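Local coordinates for PhiRv1 phage protein (Mycobacterium tuberculosis, PDB 6LG3) that probably acts as a bacterial toxin, EST12, that activates a RACK1-NLRP3-gasdermin D pyroptosis and IL-1 beta immune pathway, at residues Arg7-Glu12 with Arg65-Phe70; Val17-Thr22 with Asp27-Ala32; Gly40-Arg45 with Ala51-Gly56. All coordinates share one frame; numbering follows the deposited sequence.

The chain begins with helix 4-22, and contact 1 starts near its N-terminal end. Contact 2 uses the other end of the same helix and closes a short loop onto helix 26-39. The chain then enters the antiparallel sheet, where contact 3 closes the hairpin of strands 42-46 and 50-55. Strand 58-64 leads into helix 65-73, which closes contact 1. Contacts 2 and 3 follow in series, and both nest inside the loop of contact 1. Contacts 1 and 3 touch through M10 and L68, so the two terminal helices and the sheet share one apolar interior. Contact 2 lies across the chain's centre from contact 1.

Contact 1 of 3, residues Arg7-Glu12 with Arg65-Phe70; sequences RQLMHE and RDWLAF
L68 reaches from the last helix toward the first and lodges its two methyl groups against L9 and M10. L9 and L68 run antiparallel alongside one another. Their methyl ends overlap, with L9 CD2 3.6 Å from L68 CD1. The overlap continues inward to L9 CG, which is 3.8 Å from L68 CD1. Both leucines hold CG anti to the backbone N, chi1 -179° in L9 and -174° in L68. In L68 this swings the branch toward the first helix, although its CB sets off to one side.

M10 meets the same leucine in another way. It lies crosswise to L68. M10 CG packs 3.8 Å from L68 CD2, and M10 SD lies 3.9 Å from both CD1 and CD2 of L68. The methionine chain folds at its two outer torsions. This turns CE away from L68 and onto the sheet, where M10 CE comes within 3.5 Å of L53 N. L68 CD2 in turn touches the sheet at A51 CB. At the outer side W67 adds a looser touch. W67 CZ3 is 4.3 Å from L9 CD2, which approaches the indole obliquely.

The axes of the short helical segments 7-12 and 65-70 pass 10.3 Å apart at 105°, so the C-terminal helix lies across the N-terminal one. M10 also touches V61 and A63 of strand 58-64, and the indole of W67 stacks with H71 of its own helix. M10 and L68 are buried, while W67 is exposed. The atoms that meet are carbons and the M10 sulfur. The two segments are therefore held together by van der Waals packing and the exclusion of water, without polar or charged pairing between them.

Contact 2 of 3, residues Val17-Thr22 with Asp27-Ala32; sequences VVCSQT and DAAVEA
V18 and C19 meet A29 through aliphatic groups and a sulfur; no flat group takes part. The contact belongs to a helix-loop-helix pair. Helix 4-22 ends at T22, and helix 26-39 starts after a short loop. Near that loop the two helices come close together. The CA atoms of V18 and A29 are 5.8 Å apart, an approach that the small side chain of A29 allows.

A29 is the shared partner. Its CB points toward the first helix and is received by two side chains. V18 lays its CG1 branch and its CB against the methyl. CG1 stands anti to the backbone N, chi1 177°, which brings V18 CG1 over A29, 4.0 Å from A29 CA. C19 comes in from beside V18. Its SG is anti to the carbonyl carbon and reaches the same methyl roughly at right angles to the approach of V18 CG1.

The contact is small, burying 129 Å² in all, and apolar. Neighbours of the same chain extend it. C24 of the connecting loop touches both V18 and A29. V15, one turn back on the first helix, also packs on A29, and V18 meets L60 of strand 58-64. A29 is buried at this junction. A29 CB lies 3.7 Å from V18 CG1 and 4.0 Å from C19 SG.

Contact 3 of 3, residues Gly40-Arg45 with Ala51-Gly56; sequences GTLILR and AYLEAG
A beta hairpin joins strands 42-46 and 50-55, and this contact is its antiparallel ladder. I43 with E54 and R45 with Y52 are hydrogen-bonded pairs. L42 with A55 and L44 with L53 are non-hydrogen-bonded pairs. The bond from E54 N to I43 O is nearly straight, 2.9 Å at 178°. At the open end, the bond from G56 N to T41 O is 3.1 Å, with the donor well above the carbonyl plane. A water donates to T41 O and to E54 OE1, bridging the two segments there. G40, just after helix 26-39, has positive phi and completes a Schellman motif.

The face bearing I43, R45, Y52 and E54 carries the polar groups. R45 has two modelled conformers; its stack and salt bridge are those of one, and so less certain. R45 CG lies between the backbone N and the carbonyl carbon, chi1 55°. The chain then runs extended to NE, which brings the guanidinium over a face of the Y52 ring, planes 25° apart. This off-centre cation-pi stack puts R45 CZ 4.1 Å from the Y52 ring centroid. E54 OE2 meets the guanidinium at its edge and in its plane, the carboxylate turned nearly perpendicular. R45 NE and E54 OE2 form a salt bridge, whose hydrogen bond is straight but weak at 3.5 Å. Y52 OH is hydrogen-bonded to D47 in the turn.

The other face is apolar. L42 CD1 packs 3.6 Å from L53 CD2, and L44 CD2 lies 3.8 Å from L53 CB.

This apolar face turns to the helices. L44 touches R7 and M10, and L53 touches A14, all on helix 4-22. L42 and A55 pack on F36 of helix 26-39. Strand 50-55 is the middle strand, bonded along its other side to strand 58-64.

Contact 1 of 3, residues Arg7-Glu12 with Arg65-Phe70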
ATOM      1  N   ARG A   7      -1.939   3.897  -6.779  1.00 28.31           N
ATOM      2  CA  ARG A   7      -1.158   2.733  -6.347  1.00 33.82           C
ATOM      3  C   ARG A   7       0.151   3.165  -5.699  1.00 36.06           C
ATOM      4  O   ARG A   7       0.566   2.602  -4.678  1.00 28.56           O
ATOM      5  CB  ARG A   7      -0.881   1.795  -7.528  1.00 38.20           C
ATOM      6  CG  ARG A   7      -2.121   1.168  -8.154  1.00 50.08           C
ATOM      7  CD  ARG A   7      -1.766   0.239  -9.313  1.00 58.97           C
ATOM      8  NE  ARG A   7      -2.902   0.050 -10.212  1.00 68.01           N
ATOM      9  CZ  ARG A   7      -3.785  -0.941 -10.114  1.00 71.03           C
ATOM     10  NH1 ARG A   7      -3.669  -1.850  -9.152  1.00 66.08           N
ATOM     11  NH2 ARG A   7      -4.786  -1.021 -10.981  1.00 72.69           N
ATOM     12  N   GLN A   8       0.814   4.169  -6.283  1.00 37.77           N
ATOM     13  CA  GLN A   8       2.055   4.680  -5.715  1.00 36.06           C
ATOM     14  C   GLN A   8       1.839   5.204  -4.297  1.00 34.50           C
ATOM     15  O   GLN A   8       2.629   4.908  -3.386  1.00 32.84           O
ATOM     16  CB  GLN A   8       2.616   5.768  -6.632  1.00 37.75           C
ATOM     17  CG  GLN A   8       4.068   6.112  -6.407  1.00 56.54           C
ATOM     18  CD  GLN A   8       4.635   6.949  -7.541  1.00 72.38           C
ATOM     19  OE1 GLN A   8       5.086   6.414  -8.557  1.00 77.01           O
ATOM     20  NE2 GLN A   8       4.604   8.271  -7.378  1.00 75.53           N
ATOM     21  N   LEU A   9       0.755   5.961  -4.083  1.00 29.28           N
ATOM     22  CA  LEU A   9       0.465   6.466  -2.744  1.00 29.13           C
ATOM     23  C   LEU A   9       0.173   5.325  -1.767  1.00 33.83           C
ATOM     24  O   LEU A   9       0.639   5.345  -0.618  1.00 30.80           O
ATOM     25  CB  LEU A   9      -0.700   7.457  -2.812  1.00 26.04           C
ATOM     26  CG  LEU A   9      -1.136   8.116  -1.508  1.00 34.38           C
ATOM     27  CD1 LEU A   9       0.056   8.684  -0.757  1.00 36.63           C
ATOM     28  CD2 LEU A   9      -2.143   9.219  -1.836  1.00 35.94           C
ATOM     29  N   MET A  10      -0.576   4.310  -2.205  1.00 30.93           N
ATOM     30  CA  MET A  10      -0.824   3.171  -1.323  1.00 25.22           C
ATOM     31  C   MET A  10       0.480   2.467  -0.953  1.00 27.13           C
ATOM     32  O   MET A  10       0.655   2.033   0.192  1.00 27.60           O
ATOM     33  CB  MET A  10      -1.804   2.189  -1.974  1.00 24.96           C
ATOM     34  CG  MET A  10      -3.248   2.733  -2.117  1.00 27.39           C
ATOM     35  SD  MET A  10      -4.096   2.884  -0.527  1.00 30.15           S
ATOM     36  CE  MET A  10      -4.366   1.164  -0.049  1.00 29.78           C
ATOM     37  N   HIS A  11       1.416   2.367  -1.896  1.00 26.23           N
ATOM     38  CA  HIS A  11       2.699   1.746  -1.578  1.00 34.88           C
ATOM     39  C   HIS A  11       3.480   2.577  -0.564  1.00 36.01           C
ATOM     40  O   HIS A  11       4.094   2.022   0.359  1.00 30.33           O
ATOM     41  CB  HIS A  11       3.517   1.543  -2.852  1.00 39.47           C
ATOM     42  CG  HIS A  11       4.715   0.666  -2.667  1.00 50.23           C
ATOM     43  ND1 HIS A  11       4.659  -0.707  -2.795  1.00 54.86           N
ATOM     44  CD2 HIS A  11       5.999   0.964  -2.359  1.00 52.73           C
ATOM     45  CE1 HIS A  11       5.859  -1.215  -2.578  1.00 55.78           C
ATOM     46  NE2 HIS A  11       6.689  -0.222  -2.310  1.00 54.24           N
ATOM     47  N   GLU A  12       3.460   3.911  -0.709  1.00 29.91           N
ATOM     48  CA  GLU A  12       4.161   4.753   0.258  1.00 30.59           C
ATOM     49  C   GLU A  12       3.559   4.611   1.654  1.00 31.10           C
ATOM     50  O   GLU A  12       4.293   4.492   2.651  1.00 29.98           O
ATOM     51  CB  GLU A  12       4.143   6.208  -0.210  1.00 37.57           C
ATOM     52  CG  GLU A  12       4.843   6.408  -1.553  1.00 56.23           C
ATOM     53  CD  GLU A  12       4.715   7.828  -2.096  1.00 75.26           C
ATOM     54  OE1 GLU A  12       4.983   8.032  -3.303  1.00 72.74           O
ATOM     55  OE2 GLU A  12       4.349   8.741  -1.320  1.00 85.05           O
ATOM     56  N   ARG A  65     -11.452   6.113  -0.454  1.00 26.71           N
ATOM     57  CA  ARG A  65     -11.186   6.301  -1.884  1.00 26.72           C
ATOM     58  C   ARG A  65     -11.193   7.776  -2.284  1.00 33.07           C
ATOM     59  O   ARG A  65     -10.413   8.186  -3.150  1.00 34.15           O
ATOM     60  CB  ARG A  65     -12.205   5.534  -2.735  1.00 34.99           C
ATOM     61  CG  ARG A  65     -12.042   4.013  -2.728  1.00 39.38           C
ATOM     62  CD  ARG A  65     -10.890   3.520  -3.600  1.00 29.27           C
ATOM     63  NE  ARG A  65     -10.978   3.951  -4.995  1.00 36.01           N
ATOM     64  CZ  ARG A  65     -11.409   3.188  -5.997  1.00 40.96           C
ATOM     65  NH1 ARG A  65     -11.832   1.951  -5.766  1.00 39.09           N
ATOM     66  NH2 ARG A  65     -11.438   3.669  -7.232  1.00 47.34           N
ATOM     67  N   ASP A  66     -12.094   8.582  -1.714  1.00 29.26           N
ATOM     68  CA  ASP A  66     -12.083  10.019  -2.000  1.00 28.49           C
ATOM     69  C   ASP A  66     -10.802  10.668  -1.495  1.00 31.24           C
ATOM     70  O   ASP A  66     -10.185  11.482  -2.195  1.00 29.24           O
ATOM     71  CB  ASP A  66     -13.305  10.702  -1.381  1.00 31.87           C
ATOM     72  CG  ASP A  66     -14.600  10.315  -2.066  1.00 47.54           C
ATOM     73  OD1 ASP A  66     -15.645  10.272  -1.387  1.00 51.82           O
ATOM     74  OD2 ASP A  66     -14.569  10.049  -3.287  1.00 55.00           O
ATOM     75  N   TRP A  67     -10.390  10.332  -0.269  1.00 29.92           N
ATOM     76  CA  TRP A  67      -9.129  10.855   0.252  1.00 30.41           C
ATOM     77  C   TRP A  67      -7.954  10.435  -0.628  1.00 27.91           C
ATOM     78  O   TRP A  67      -7.069  11.249  -0.931  1.00 25.45           O
ATOM     79  CB  TRP A  67      -8.937  10.380   1.698  1.00 29.25           C
ATOM     80  CG  TRP A  67      -7.656  10.836   2.344  1.00 29.13           C
ATOM     81  CD1 TRP A  67      -7.483  11.927   3.135  1.00 28.49           C
ATOM     82  CD2 TRP A  67      -6.373  10.199   2.250  1.00 30.03           C
ATOM     83  NE1 TRP A  67      -6.170  12.018   3.539  1.00 33.13           N
ATOM     84  CE2 TRP A  67      -5.470  10.965   3.008  1.00 33.31           C
ATOM     85  CE3 TRP A  67      -5.904   9.055   1.596  1.00 35.16           C
ATOM     86  CZ2 TRP A  67      -4.123  10.628   3.131  1.00 34.37           C
ATOM     87  CZ3 TRP A  67      -4.559   8.718   1.720  1.00 32.83           C
ATOM     88  CH2 TRP A  67      -3.689   9.501   2.479  1.00 30.94           C
ATOM     89  N   LEU A  68      -7.930   9.166  -1.051  1.00 27.99           N
ATOM     90  CA  LEU A  68      -6.826   8.675  -1.872  1.00 25.59           C
ATOM     91  C   LEU A  68      -6.807   9.357  -3.236  1.00 30.46           C
ATOM     92  O   LEU A  68      -5.740   9.715  -3.747  1.00 26.18           O
ATOM     93  CB  LEU A  68      -6.934   7.158  -2.045  1.00 29.04           C
ATOM     94  CG  LEU A  68      -5.772   6.464  -2.757  1.00 30.47           C
ATOM     95  CD1 LEU A  68      -4.541   6.478  -1.889  1.00 28.08           C
ATOM     96  CD2 LEU A  68      -6.145   5.036  -3.126  1.00 28.27           C
ATOM     97  N   ALA A  69      -7.979   9.539  -3.844  1.00 29.93           N
ATOM     98  CA  ALA A  69      -8.044  10.228  -5.128  1.00 31.91           C
ATOM     99  C   ALA A  69      -7.569  11.672  -4.999  1.00 32.94           C
ATOM    100  O   ALA A  69      -6.801  12.159  -5.840  1.00 38.49           O
ATOM    101  CB  ALA A  69      -9.469  10.166  -5.687  1.00 31.33           C
ATOM    102  N   PHE A  70      -8.001  12.371  -3.945  1.00 32.22           N
ATOM    103  CA  PHE A  70      -7.565  13.755  -3.765  1.00 31.97           C
ATOM    104  C   PHE A  70      -6.052  13.835  -3.577  1.00 36.05           C
ATOM    105  O   PHE A  70      -5.368  14.580  -4.284  1.00 36.03           O
ATOM    106  CB  PHE A  70      -8.289  14.398  -2.582  1.00 29.70           C
ATOM    107  CG  PHE A  70      -7.904  15.828  -2.354  1.00 39.42           C
ATOM    108  CD1 PHE A  70      -8.420  16.826  -3.165  1.00 45.56           C
ATOM    109  CD2 PHE A  70      -7.032  16.177  -1.333  1.00 42.78           C
ATOM    110  CE1 PHE A  70      -8.075  18.153  -2.969  1.00 49.37           C
ATOM    111  CE2 PHE A  70      -6.682  17.507  -1.130  1.00 48.29           C
ATOM    112  CZ  PHE A  70      -7.206  18.491  -1.950  1.00 44.58           C
TER

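Contact 2 of 3, residues Val17-Thr22 with Asp27-Ala32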
ATOM      1  N   VAL A  17       3.680   2.027   7.165  1.00 34.76           N
ATOM      2  CA  VAL A  17       3.125   1.073   8.122  1.00 35.26           C
ATOM      3  C   VAL A  17       4.192   0.075   8.551  1.00 30.05           C
ATOM      4  O   VAL A  17       4.335  -0.240   9.740  1.00 32.52           O
ATOM      5  CB  VAL A  17       1.898   0.357   7.524  1.00 38.21           C
ATOM      6  CG1 VAL A  17       1.482  -0.820   8.419  1.00 36.65           C
ATOM      7  CG2 VAL A  17       0.744   1.332   7.339  1.00 35.90           C
ATOM      8  N   VAL A  18       4.950  -0.449   7.584  1.00 26.10           N
ATOM      9  CA  VAL A  18       5.960  -1.451   7.915  1.00 32.11           C
ATOM     10  C   VAL A  18       7.025  -0.841   8.811  1.00 35.66           C
ATOM     11  O   VAL A  18       7.467  -1.465   9.789  1.00 31.94           O
ATOM     12  CB  VAL A  18       6.572  -2.051   6.636  1.00 28.09           C
ATOM     13  CG1 VAL A  18       7.691  -3.042   6.991  1.00 27.59           C
ATOM     14  CG2 VAL A  18       5.498  -2.749   5.808  1.00 30.91           C
ATOM     15  N   CYS A  19       7.445   0.394   8.502  1.00 32.54           N
ATOM     16  CA  CYS A  19       8.446   1.061   9.330  1.00 32.10           C
ATOM     17  C   CYS A  19       7.929   1.270  10.741  1.00 34.54           C
ATOM     18  O   CYS A  19       8.658   1.062  11.720  1.00 34.67           O
ATOM     19  CB  CYS A  19       8.840   2.402   8.712  1.00 36.22           C
ATOM     20  SG  CYS A  19       9.801   2.282   7.190  1.00 37.38           S
ATOM     21  N   SER A  20       6.667   1.679  10.862  1.00 29.92           N
ATOM     22  CA  SER A  20       6.085   1.906  12.180  1.00 37.24           C
ATOM     23  C   SER A  20       6.027   0.620  12.992  1.00 40.02           C
ATOM     24  O   SER A  20       6.337   0.616  14.191  1.00 41.98           O
ATOM     25  CB  SER A  20       4.686   2.505  12.034  1.00 45.96           C
ATOM     26  OG  SER A  20       4.059   2.622  13.297  1.00 62.18           O
ATOM     27  N   GLN A  21       5.627  -0.484  12.363  1.00 37.91           N
ATOM     28  CA  GLN A  21       5.434  -1.715  13.116  1.00 41.77           C
ATOM     29  C   GLN A  21       6.730  -2.459  13.388  1.00 40.74           C
ATOM     30  O   GLN A  21       6.769  -3.271  14.316  1.00 43.33           O
ATOM     31  CB  GLN A  21       4.458  -2.638  12.382  1.00 48.39           C
ATOM     32  CG  GLN A  21       3.021  -2.129  12.400  1.00 58.63           C
ATOM     33  CD  GLN A  21       2.031  -3.160  11.907  1.00 66.44           C
ATOM     34  OE1 GLN A  21       2.405  -4.145  11.265  1.00 71.74           O
ATOM     35  NE2 GLN A  21       0.758  -2.949  12.217  1.00 69.59           N
ATOM     36  N   THR A  22       7.788  -2.219  12.608  1.00 37.32           N
ATOM     37  CA  THR A  22       9.020  -2.980  12.777  1.00 36.88           C
ATOM     38  C   THR A  22      10.207  -2.155  13.261  1.00 38.41           C
ATOM     39  O   THR A  22      11.212  -2.739  13.676  1.00 37.42           O
ATOM     40  CB  THR A  22       9.418  -3.663  11.459  1.00 38.57           C
ATOM     41  OG1 THR A  22       9.861  -2.680  10.520  1.00 36.73           O
ATOM     42  CG2 THR A  22       8.235  -4.414  10.860  1.00 40.35           C
ATOM     43  N   ASP A  27      14.102   1.684   3.202  1.00 34.62           N
ATOM     44  CA  ASP A  27      14.684   0.760   2.230  1.00 41.15           C
ATOM     45  C   ASP A  27      14.393  -0.689   2.606  1.00 39.77           C
ATOM     46  O   ASP A  27      14.028  -1.505   1.748  1.00 35.08           O
ATOM     47  CB  ASP A  27      16.189   0.996   2.125  1.00 49.29           C
ATOM     48  CG  ASP A  27      16.525   2.318   1.472  1.00 66.44           C
ATOM     49  OD1 ASP A  27      17.706   2.523   1.117  1.00 72.71           O
ATOM     50  OD2 ASP A  27      15.605   3.147   1.300  1.00 69.94           O
ATOM     51  N   ALA A  28      14.547  -1.021   3.895  1.00 31.93           N
ATOM     52  CA  ALA A  28      14.218  -2.357   4.381  1.00 32.96           C
ATOM     53  C   ALA A  28      12.759  -2.704   4.110  1.00 34.63           C
ATOM     54  O   ALA A  28      12.442  -3.813   3.645  1.00 29.36           O
ATOM     55  CB  ALA A  28      14.522  -2.453   5.879  1.00 32.21           C
ATOM     56  N   ALA A  29      11.848  -1.768   4.414  1.00 31.68           N
ATOM     57  CA  ALA A  29      10.428  -2.022   4.200  1.00 31.06           C
ATOM     58  C   ALA A  29      10.128  -2.245   2.722  1.00 30.49           C
ATOM     59  O   ALA A  29       9.345  -3.136   2.364  1.00 32.24           O
ATOM     60  CB  ALA A  29       9.602  -0.862   4.753  1.00 33.99           C
ATOM     61  N   VAL A  30      10.746  -1.447   1.847  1.00 30.49           N
ATOM     62  CA  VAL A  30      10.561  -1.644   0.412  1.00 32.23           C
ATOM     63  C   VAL A  30      11.038  -3.032   0.000  1.00 33.48           C
ATOM     64  O   VAL A  30      10.385  -3.710  -0.801  1.00 36.96           O
ATOM     65  CB  VAL A  30      11.273  -0.544  -0.390  1.00 33.59           C
ATOM     66  CG1 VAL A  30      11.300  -0.921  -1.866  1.00 39.07           C
ATOM     67  CG2 VAL A  30      10.590   0.818  -0.178  1.00 37.08           C
ATOM     68  N   GLU A  31      12.175  -3.483   0.547  1.00 34.91           N
ATOM     69  CA  GLU A  31      12.660  -4.830   0.234  1.00 41.00           C
ATOM     70  C   GLU A  31      11.648  -5.902   0.640  1.00 36.33           C
ATOM     71  O   GLU A  31      11.397  -6.854  -0.113  1.00 33.58           O
ATOM     72  CB  GLU A  31      14.003  -5.074   0.927  1.00 39.30           C
ATOM     73  CG  GLU A  31      14.942  -6.009   0.202  1.00 53.07           C
ATOM     74  CD  GLU A  31      16.282  -6.155   0.918  1.00 66.24           C
ATOM     75  OE1 GLU A  31      16.301  -6.660   2.066  1.00 65.67           O
ATOM     76  OE2 GLU A  31      17.315  -5.755   0.338  1.00 69.05           O
ATOM     77  N   ALA A  32      11.056  -5.768   1.833  1.00 33.52           N
ATOM     78  CA  ALA A  32      10.087  -6.771   2.276  1.00 33.85           C
ATOM     79  C   ALA A  32       8.833  -6.765   1.400  1.00 31.98           C
ATOM     80  O   ALA A  32       8.308  -7.833   1.029  1.00 34.16           O
ATOM     81  CB  ALA A  32       9.722  -6.533   3.741  1.00 31.28           C
TER

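Contact 3 of 3, residues Gly40-Arg45 with Ala51-Gly56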
ATOM      1  N   GLY A  40       3.714 -12.944  -5.266  1.00 30.83           N
ATOM      2  CA  GLY A  40       2.370 -12.802  -5.789  1.00 31.85           C
ATOM      3  C   GLY A  40       1.317 -12.524  -4.739  1.00 37.28           C
ATOM      4  O   GLY A  40       0.124 -12.686  -5.012  1.00 39.15           O
ATOM      5  N   THR A  41       1.722 -12.117  -3.536  1.00 33.68           N
ATOM      6  CA  THR A  41       0.791 -11.865  -2.443  1.00 34.93           C
ATOM      7  C   THR A  41       0.714 -10.389  -2.064  1.00 37.12           C
ATOM      8  O   THR A  41       0.170 -10.057  -1.002  1.00 41.01           O
ATOM      9  CB  THR A  41       1.170 -12.706  -1.220  1.00 36.36           C
ATOM     10  OG1 THR A  41       2.459 -12.306  -0.735  1.00 41.14           O
ATOM     11  CG2 THR A  41       1.212 -14.182  -1.584  1.00 42.51           C
ATOM     12  N   LEU A  42       1.239  -9.494  -2.899  1.00 31.32           N
ATOM     13  CA  LEU A  42       1.069  -8.055  -2.700  1.00 27.59           C
ATOM     14  C   LEU A  42      -0.091  -7.622  -3.581  1.00 36.87           C
ATOM     15  O   LEU A  42       0.053  -7.520  -4.803  1.00 37.16           O
ATOM     16  CB  LEU A  42       2.339  -7.278  -3.038  1.00 29.18           C
ATOM     17  CG  LEU A  42       2.315  -5.773  -2.735  1.00 34.74           C
ATOM     18  CD1 LEU A  42       2.143  -5.525  -1.246  1.00 39.20           C
ATOM     19  CD2 LEU A  42       3.580  -5.116  -3.242  1.00 38.50           C
ATOM     20  N   ILE A  43      -1.243  -7.385  -2.961  1.00 27.59           N
ATOM     21  CA  ILE A  43      -2.497  -7.210  -3.674  1.00 32.27           C
ATOM     22  C   ILE A  43      -2.993  -5.810  -3.374  1.00 32.82           C
ATOM     23  O   ILE A  43      -3.143  -5.440  -2.203  1.00 31.65           O
ATOM     24  CB  ILE A  43      -3.545  -8.255  -3.256  1.00 34.13           C
ATOM     25  CG1 ILE A  43      -3.023  -9.681  -3.469  1.00 39.93           C
ATOM     26  CG2 ILE A  43      -4.855  -8.016  -3.999  1.00 34.41           C
ATOM     27  CD1 ILE A  43      -2.685 -10.000  -4.892  1.00 45.55           C
ATOM     28  N   LEU A  44      -3.222  -5.028  -4.423  1.00 31.22           N
ATOM     29  CA  LEU A  44      -3.885  -3.736  -4.312  1.00 33.54           C
ATOM     30  C   LEU A  44      -5.287  -3.885  -4.877  1.00 40.09           C
ATOM     31  O   LEU A  44      -5.456  -4.387  -5.995  1.00 39.96           O
ATOM     32  CB  LEU A  44      -3.104  -2.650  -5.054  1.00 37.86           C
ATOM     33  CG  LEU A  44      -2.130  -1.879  -4.167  1.00 50.73           C
ATOM     34  CD1 LEU A  44      -1.121  -1.094  -4.993  1.00 52.50           C
ATOM     35  CD2 LEU A  44      -2.927  -0.947  -3.280  1.00 58.09           C
ATOM     36  N   ARG A  45      -6.292  -3.484  -4.104  1.00 29.75           N
ATOM     37  CA  ARG A  45      -7.668  -3.618  -4.564  0.59 33.24           C
ATOM     38  C   ARG A  45      -8.499  -2.479  -3.993  1.00 36.57           C
ATOM     39  O   ARG A  45      -8.059  -1.731  -3.119  1.00 30.75           O
ATOM     40  CB  ARG A  45      -8.257  -4.979  -4.181  0.59 33.72           C
ATOM     41  CG  ARG A  45      -8.184  -5.288  -2.696  0.59 36.72           C
ATOM     42  CD  ARG A  45      -8.837  -6.625  -2.360  0.59 40.79           C
ATOM     43  NE  ARG A  45      -9.218  -6.687  -0.951  0.59 44.38           N
ATOM     44  CZ  ARG A  45     -10.310  -6.111  -0.451  0.59 46.34           C
ATOM     45  NH1 ARG A  45     -11.131  -5.431  -1.243  0.59 44.33           N
ATOM     46  NH2 ARG A  45     -10.580  -6.210   0.842  0.59 48.37           N
ATOM     47  N   ALA A  51      -9.776   1.734  -0.551  1.00 25.85           N
ATOM     48  CA  ALA A  51      -8.683   1.012  -1.183  1.00 28.04           C
ATOM     49  C   ALA A  51      -7.926   0.242  -0.107  1.00 28.33           C
ATOM     50  O   ALA A  51      -7.869   0.666   1.052  1.00 29.06           O
ATOM     51  CB  ALA A  51      -7.739   1.974  -1.912  1.00 26.53           C
ATOM     52  N   TYR A  52      -7.349  -0.900  -0.497  1.00 25.84           N
ATOM     53  CA  TYR A  52      -6.623  -1.763   0.419  1.00 24.77           C
ATOM     54  C   TYR A  52      -5.337  -2.244  -0.228  1.00 31.85           C
ATOM     55  O   TYR A  52      -5.303  -2.542  -1.430  1.00 30.57           O
ATOM     56  CB  TYR A  52      -7.441  -2.991   0.826  1.00 31.16           C
ATOM     57  CG  TYR A  52      -8.897  -2.715   1.109  1.00 33.37           C
ATOM     58  CD1 TYR A  52      -9.810  -2.598   0.068  1.00 40.02           C
ATOM     59  CD2 TYR A  52      -9.363  -2.598   2.409  1.00 31.92           C
ATOM     60  CE1 TYR A  52     -11.132  -2.352   0.309  1.00 37.77           C
ATOM     61  CE2 TYR A  52     -10.699  -2.360   2.663  1.00 34.33           C
ATOM     62  CZ  TYR A  52     -11.579  -2.237   1.604  1.00 40.38           C
ATOM     63  OH  TYR A  52     -12.922  -1.993   1.829  1.00 41.90           O
ATOM     64  N   LEU A  53      -4.288  -2.321   0.588  1.00 27.54           N
ATOM     65  CA  LEU A  53      -3.032  -2.963   0.220  1.00 30.12           C
ATOM     66  C   LEU A  53      -2.819  -4.100   1.206  1.00 30.05           C
ATOM     67  O   LEU A  53      -2.714  -3.864   2.426  1.00 25.89           O
ATOM     68  CB  LEU A  53      -1.852  -1.981   0.235  1.00 28.26           C
ATOM     69  CG  LEU A  53      -0.494  -2.511  -0.264  1.00 32.78           C
ATOM     70  CD1 LEU A  53       0.342  -1.374  -0.839  1.00 27.85           C
ATOM     71  CD2 LEU A  53       0.276  -3.204   0.853  1.00 28.10           C
ATOM     72  N   GLU A  54      -2.792  -5.319   0.662  1.00 27.84           N
ATOM     73  CA  GLU A  54      -2.594  -6.565   1.392  1.00 31.27           C
ATOM     74  C   GLU A  54      -1.227  -7.149   1.081  1.00 35.10           C
ATOM     75  O   GLU A  54      -0.794  -7.154  -0.078  1.00 35.01           O
ATOM     76  CB  GLU A  54      -3.610  -7.635   1.005  1.00 37.93           C
ATOM     77  CG  GLU A  54      -5.042  -7.402   1.275  1.00 55.23           C
ATOM     78  CD  GLU A  54      -5.852  -8.643   0.918  1.00 70.74           C
ATOM     79  OE1 GLU A  54      -5.228  -9.667   0.548  1.00 70.25           O
ATOM     80  OE2 GLU A  54      -7.095  -8.601   1.005  1.00 78.06           O
ATOM     81  N   ALA A  55      -0.582  -7.693   2.111  1.00 30.42           N
ATOM     82  CA  ALA A  55       0.684  -8.401   1.969  1.00 33.51           C
ATOM     83  C   ALA A  55       0.539  -9.740   2.672  1.00 36.37           C
ATOM     84  O   ALA A  55       0.251  -9.781   3.872  1.00 35.25           O
ATOM     85  CB  ALA A  55       1.845  -7.595   2.559  1.00 34.76           C
ATOM     86  N   GLY A  56       0.716 -10.827   1.930  1.00 39.14           N
ATOM     87  CA  GLY A  56       0.610 -12.146   2.537  1.00 40.52           C
ATOM     88  C   GLY A  56      -0.720 -12.397   3.211  1.00 42.52           C
ATOM     89  O   GLY A  56      -0.759 -12.963   4.312  1.00 47.42           O
TER
HETATM   90  O   HOH W   1      -2.268 -10.771   0.317  1.00 40.15           O